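Local coordinates for translation initiation factor eif-2b-like protein (Chaetomium thermophilum, PDB 4ZEO) that serves as the delta subunit of eIF2B, the GDP-GTP exchange factor for eIF2, and so probably acts in translation initiation, at residues A[223-228]-A[394-399]; A[388-393]-A[435-440]. All blocks are in the same frame, centred on the assembly; numbering follows the deposited sequence.

Contact 1 (A[223-228]-A[394-399]); sequences CFAMGN and TINFDR
Ala225, in the first turn of helix 224-239, lies against the short 3-10 segment 394-396, its CA 4.7 Å from the CA of Asn396 and in a CA-H...O contact with Ile395 O. Asn228 carries the polar part of the contact. Its ND2 donates both hydrogens, to Ile395 O and to Phe397 O, each at 2.8 Å. Both acceptors lie close to the amide plane. Phe397 O meets ND2 nearly head-on, while Ile395 O is approached from above its carbonyl plane. Arg231 holds Asn228 OD1, so both ends of the amide are fixed. The poorly ordered Arg399 guanidinium stacks on this amide, the planes 16° apart. With an alanine at Asn228, the carbonyls of Ile395 and Phe397 would probably lose the donor they share. With CG beside the backbone N (chi1 -73°), the Phe224 ring lies with its edge at Asn396 O and one face under the Asp398 carboxylate, which stacks off-centre. Phe224 CE2 lies 3.5 Å from Asp398 CB. A water accepts from Ala225 N and donates to Asn396 OD1, which also bonds to Ser174. The contact joins the N-terminus of helix 224-239, in the helical N-terminal part of the chain, to the loop after strand 387-391 of the Rossmann-like domain.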
loop_
_atom_site.group_PDB
_atom_site.type_symbol
_atom_site.label_atom_id
_atom_site.label_comp_id
_atom_site.label_asym_id
_atom_site.label_seq_id
_atom_site.Cartn_x
_atom_site.Cartn_y
_atom_site.Cartn_z
ATOM N N CYS A 223 2.036 -0.770 -9.747
ATOM C CA CYS A 223 1.731 0.323 -8.839
ATOM C C CYS A 223 3.004 1.167 -8.557
ATOM O O CYS A 223 4.123 0.753 -8.889
ATOM C CB CYS A 223 1.137 -0.240 -7.536
ATOM S SG CYS A 223 2.121 -1.559 -6.712
ATOM N N PHE A 224 2.833 2.347 -7.959
ATOM C CA PHE A 224 3.972 3.216 -7.653
ATOM C C PHE A 224 4.965 2.510 -6.729
ATOM O O PHE A 224 6.179 2.670 -6.886
ATOM C CB PHE A 224 3.511 4.516 -6.992
ATOM C CG PHE A 224 2.837 5.464 -7.926
ATOM C CD1 PHE A 224 2.940 5.307 -9.290
ATOM C CD2 PHE A 224 2.099 6.523 -7.443
ATOM C CE1 PHE A 224 2.297 6.185 -10.164
ATOM C CE2 PHE A 224 1.460 7.402 -8.318
ATOM C CZ PHE A 224 1.574 7.218 -9.682
ATOM N N ALA A 225 4.437 1.701 -5.797
ATOM C CA ALA A 225 5.259 0.993 -4.811
ATOM C C ALA A 225 6.295 0.095 -5.484
ATOM O O ALA A 225 7.490 0.142 -5.143
ATOM C CB ALA A 225 4.374 0.171 -3.869
ATOM N N MET A 226 5.828 -0.676 -6.465
ATOM C CA MET A 226 6.686 -1.525 -7.265
ATOM C C MET A 226 7.646 -0.677 -8.094
ATOM O O MET A 226 8.834 -0.966 -8.162
ATOM C CB MET A 226 5.849 -2.418 -8.176
ATOM C CG MET A 226 5.138 -3.543 -7.453
ATOM S SD MET A 226 3.913 -4.398 -8.478
ATOM C CE MET A 226 5.029 -5.267 -9.586
ATOM N N GLY A 227 7.131 0.384 -8.707
ATOM C CA GLY A 227 7.969 1.243 -9.508
ATOM C C GLY A 227 9.092 1.831 -8.669
ATOM O O GLY A 227 10.251 1.866 -9.110
ATOM N N ASN A 228 8.752 2.295 -7.461
ATOM C CA ASN A 228 9.746 2.896 -6.562
ATOM C C ASN A 228 10.788 1.890 -6.087
ATOM O O ASN A 228 11.983 2.171 -6.095
ATOM C CB ASN A 228 9.060 3.551 -5.356
ATOM C CG ASN A 228 8.395 4.866 -5.712
ATOM O OD1 ASN A 228 8.918 5.616 -6.530
ATOM N ND2 ASN A 228 7.237 5.155 -5.097
ATOM N N THR A 394 5.126 5.686 2.572
ATOM C CA THR A 394 5.851 6.610 1.703
ATOM C C THR A 394 6.153 5.990 0.350
ATOM O O THR A 394 6.224 6.699 -0.648
ATOM C CB THR A 394 7.194 7.081 2.333
ATOM O OG1 THR A 394 8.032 5.953 2.597
ATOM C CG2 THR A 394 6.953 7.818 3.601
ATOM N N ILE A 395 6.329 4.670 0.326
ATOM C CA ILE A 395 6.685 3.922 -0.897
ATOM C C ILE A 395 5.559 4.006 -1.969
ATOM O O ILE A 395 5.791 3.785 -3.148
ATOM C CB ILE A 395 7.001 2.419 -0.553
ATOM C CG1 ILE A 395 7.735 1.700 -1.684
ATOM C CG2 ILE A 395 5.733 1.637 -0.196
ATOM C CD1 ILE A 395 9.194 1.956 -1.759
ATOM N N ASN A 396 4.352 4.344 -1.525
ATOM C CA ASN A 396 3.196 4.522 -2.392
ATOM C C ASN A 396 3.140 5.926 -3.041
ATOM O O ASN A 396 2.311 6.167 -3.907
ATOM C CB ASN A 396 1.899 4.260 -1.607
ATOM C CG ASN A 396 1.675 2.777 -1.292
ATOM O OD1 ASN A 396 1.844 1.919 -2.152
ATOM N ND2 ASN A 396 1.314 2.480 -0.054
ATOM N N PHE A 397 3.986 6.849 -2.588
ATOM C CA PHE A 397 4.054 8.185 -3.180
ATOM C C PHE A 397 4.754 8.188 -4.517
ATOM O O PHE A 397 5.704 7.434 -4.750
ATOM C CB PHE A 397 4.778 9.173 -2.262
ATOM C CG PHE A 397 3.960 9.633 -1.093
ATOM C CD1 PHE A 397 3.467 8.714 -0.180
ATOM C CD2 PHE A 397 3.746 10.980 -0.864
ATOM C CE1 PHE A 397 2.729 9.120 0.913
ATOM C CE2 PHE A 397 3.015 11.406 0.230
ATOM C CZ PHE A 397 2.503 10.469 1.126
ATOM N N ASP A 398 4.274 9.037 -5.407
ATOM C CA ASP A 398 4.972 9.277 -6.649
ATOM C C ASP A 398 6.008 10.339 -6.331
ATOM O O ASP A 398 5.673 11.497 -6.170
ATOM C CB ASP A 398 4.012 9.741 -7.739
ATOM C CG ASP A 398 4.674 9.849 -9.093
ATOM O OD1 ASP A 398 4.192 10.636 -9.929
ATOM O OD2 ASP A 398 5.672 9.137 -9.324
ATOM N N ARG A 399 7.258 9.948 -6.171
ATOM C CA ARG A 399 8.279 10.914 -5.786
ATOM C C ARG A 399 8.906 11.516 -7.034
ATOM O O ARG A 399 9.373 12.659 -7.014
ATOM C CB ARG A 399 9.340 10.262 -4.899
ATOM C CG ARG A 399 8.773 9.180 -4.014
ATOM C CD ARG A 399 9.794 8.659 -3.037
ATOM N NE ARG A 399 9.386 7.368 -2.491
ATOM C CZ ARG A 399 10.099 6.254 -2.633
ATOM N NH1 ARG A 399 9.660 5.118 -2.122
ATOM N NH2 ARG A 399 11.257 6.276 -3.277
HETATM O O HOH W 1 1.542 2.084 -5.028
#

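Contact 2 (A[388-393]-A[435-440]); sequences VIVLCE and TGVITE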
loop_
_atom_site.group_PDB
_atom_site.type_symbol
_atom_site.label_atom_id
_atom_site.label_comp_id
_atom_site.label_asym_id
_atom_site.label_seq_id
_atom_site.Cartn_x
_atom_site.Cartn_y
_atom_site.Cartn_z
ATOM N N VAL A 388 -10.228 14.941 7.365
ATOM C CA VAL A 388 -10.037 13.800 6.487
ATOM C C VAL A 388 -8.570 13.419 6.589
ATOM O O VAL A 388 -7.687 14.167 6.171
ATOM C CB VAL A 388 -10.466 14.097 5.022
ATOM C CG1 VAL A 388 -10.146 12.909 4.083
ATOM C CG2 VAL A 388 -11.948 14.437 4.960
ATOM N N ILE A 389 -8.322 12.268 7.203
ATOM C CA ILE A 389 -6.971 11.769 7.427
ATOM C C ILE A 389 -6.711 10.595 6.546
ATOM O O ILE A 389 -7.439 9.585 6.587
ATOM C CB ILE A 389 -6.744 11.353 8.895
ATOM C CG1 ILE A 389 -7.154 12.509 9.811
ATOM C CG2 ILE A 389 -5.285 10.986 9.150
ATOM C CD1 ILE A 389 -6.760 12.310 11.253
ATOM N N VAL A 390 -5.661 10.724 5.745
ATOM C CA VAL A 390 -5.272 9.659 4.839
ATOM C C VAL A 390 -4.033 8.965 5.379
ATOM O O VAL A 390 -3.063 9.622 5.762
ATOM C CB VAL A 390 -5.000 10.186 3.423
ATOM C CG1 VAL A 390 -4.334 9.098 2.558
ATOM C CG2 VAL A 390 -6.284 10.709 2.793
ATOM N N LEU A 391 -4.095 7.639 5.428
ATOM C CA LEU A 391 -3.002 6.785 5.919
ATOM C C LEU A 391 -2.317 6.093 4.754
ATOM O O LEU A 391 -2.969 5.405 3.958
ATOM C CB LEU A 391 -3.525 5.742 6.888
ATOM C CG LEU A 391 -4.440 6.242 8.012
ATOM C CD1 LEU A 391 -4.985 5.076 8.855
ATOM C CD2 LEU A 391 -3.690 7.251 8.883
ATOM N N CYS A 392 -1.010 6.298 4.622
ATOM C CA CYS A 392 -0.308 5.745 3.473
ATOM C C CYS A 392 1.213 5.629 3.686
ATOM O O CYS A 392 1.848 6.533 4.230
ATOM C CB CYS A 392 -0.634 6.628 2.250
ATOM S SG CYS A 392 -0.143 6.008 0.650
ATOM N N GLU A 393 1.795 4.548 3.183
ATOM C CA GLU A 393 3.238 4.327 3.275
ATOM C C GLU A 393 3.922 5.230 2.256
ATOM O O GLU A 393 3.383 5.467 1.181
ATOM C CB GLU A 393 3.588 2.847 3.016
ATOM C CG GLU A 393 2.938 1.875 3.990
ATOM C CD GLU A 393 1.531 1.382 3.563
ATOM O OE1 GLU A 393 0.861 2.020 2.702
ATOM O OE2 GLU A 393 1.101 0.335 4.095
ATOM N N THR A 435 -7.226 16.618 4.658
ATOM C CA THR A 435 -6.700 17.423 5.755
ATOM C C THR A 435 -5.217 17.140 5.971
ATOM O O THR A 435 -4.407 18.044 6.103
ATOM C CB THR A 435 -7.461 17.156 7.069
ATOM O OG1 THR A 435 -8.860 17.407 6.875
ATOM C CG2 THR A 435 -6.943 18.051 8.205
ATOM N N GLY A 436 -4.866 15.865 6.028
ATOM C CA GLY A 436 -3.485 15.500 6.212
ATOM C C GLY A 436 -3.245 14.044 5.919
ATOM O O GLY A 436 -4.181 13.241 5.916
ATOM N N VAL A 437 -1.979 13.715 5.675
ATOM C CA VAL A 437 -1.572 12.345 5.411
ATOM C C VAL A 437 -0.609 11.846 6.496
ATOM O O VAL A 437 0.381 12.503 6.801
ATOM C CB VAL A 437 -0.857 12.224 4.055
ATOM C CG1 VAL A 437 -0.521 10.741 3.755
ATOM C CG2 VAL A 437 -1.724 12.785 2.965
ATOM N N ILE A 438 -0.877 10.680 7.061
ATOM C CA ILE A 438 0.059 10.100 8.009
ATOM C C ILE A 438 0.852 8.960 7.336
ATOM O O ILE A 438 0.268 7.994 6.854
ATOM C CB ILE A 438 -0.657 9.552 9.247
ATOM C CG1 ILE A 438 -1.374 10.664 9.999
ATOM C CG2 ILE A 438 0.330 8.843 10.180
ATOM C CD1 ILE A 438 -2.144 10.144 11.216
ATOM N N THR A 439 2.185 9.060 7.362
ATOM C CA THR A 439 3.071 8.057 6.783
ATOM C C THR A 439 3.910 7.465 7.906
ATOM O O THR A 439 3.694 7.784 9.072
ATOM C CB THR A 439 4.021 8.615 5.686
ATOM O OG1 THR A 439 5.063 9.397 6.288
ATOM C CG2 THR A 439 3.267 9.445 4.642
ATOM N N GLU A 440 4.787 6.523 7.568
ATOM C CA GLU A 440 5.684 5.933 8.546
ATOM C C GLU A 440 6.808 6.916 8.985
ATOM O O GLU A 440 7.569 6.614 9.914
ATOM C CB GLU A 440 6.281 4.625 8.003
ATOM C CG GLU A 440 7.388 4.773 6.959
ATOM C CD GLU A 440 6.900 4.763 5.532
ATOM O OE1 GLU A 440 5.738 5.128 5.288
ATOM O OE2 GLU A 440 7.685 4.371 4.640
#
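Ile438 packs against Ile389 and Leu391 on one face of a parallel strand pair. Strands 387-391 and 436-438 form one margin of the six-stranded parallel sheet of this Rossmann-like domain, and 436-438 is the outermost strand within the chain. Ile438 CD1 reaches Ile389 CG2 at 3.9 Å, the two side chains crossing at a slant. Leu391 lies alongside Ile438 and points the same way. Its CD2 is 3.8 Å from Ile438 CB. Ile438 CG1 sits beside its own backbone N (chi1 -62°), which carries CD1 to the methyls of both partners. Ala276 of helix 246-277 touches Leu391 and Ile438 on this face. Val390 and Val437 share the other face, in looser contact through Val390 CB and Val437 CG2. Cys392 CB continues this side towards Val437 CG1.

The backbones bond in the parallel pattern. Val390 N donates to Gly436 O and Val390 O accepts from Ile438 N, so one residue bonds to both neighbours of Val437. Cys392 N then donates to Ile438 O at 3.1 Å, just past the end of the strand. The short strand axes are 31° apart.

The polar edges lie at the two ends. At the C-terminal end, the Glu440 carboxylate lies beside the Glu393 backbone. The carboxylates turn to other partners: Glu393 makes a salt bridge with Arg293, and Glu440 has its partner beyond the two segments, at Thr394. At the other end, Val388 O accepts from both Thr435 N and Gly436 N. Val388 N donates to the side chain of Thr435, whose OG1 lies 2.9 Å away in an almost straight bond of 178°.

In the fold
The two contacts follow one chain path: strand 387-391 pairs with 436-438 in contact 2, and the loop that follows it makes contact 1. In contact 2 all of 388-393 is buried, while 435-440, at the sheet margin, is partly exposed or exposed. In contact 1 Ala225, Asn228, Ile395 and Asn396 are buried and Arg399 is exposed. Regular backbone bonds and branched apolar side chains dominate in the sheet. Between helix and loop, an amide, a water and stacked flat groups do more. The centres of contacts 1 and 2 are about 15 Å apart. Thr394 OG1 still lies 2.6 Å from Glu440 OE2, probably a hydrogen bond, and the Phe397 ring packs on Val437 and Thr439.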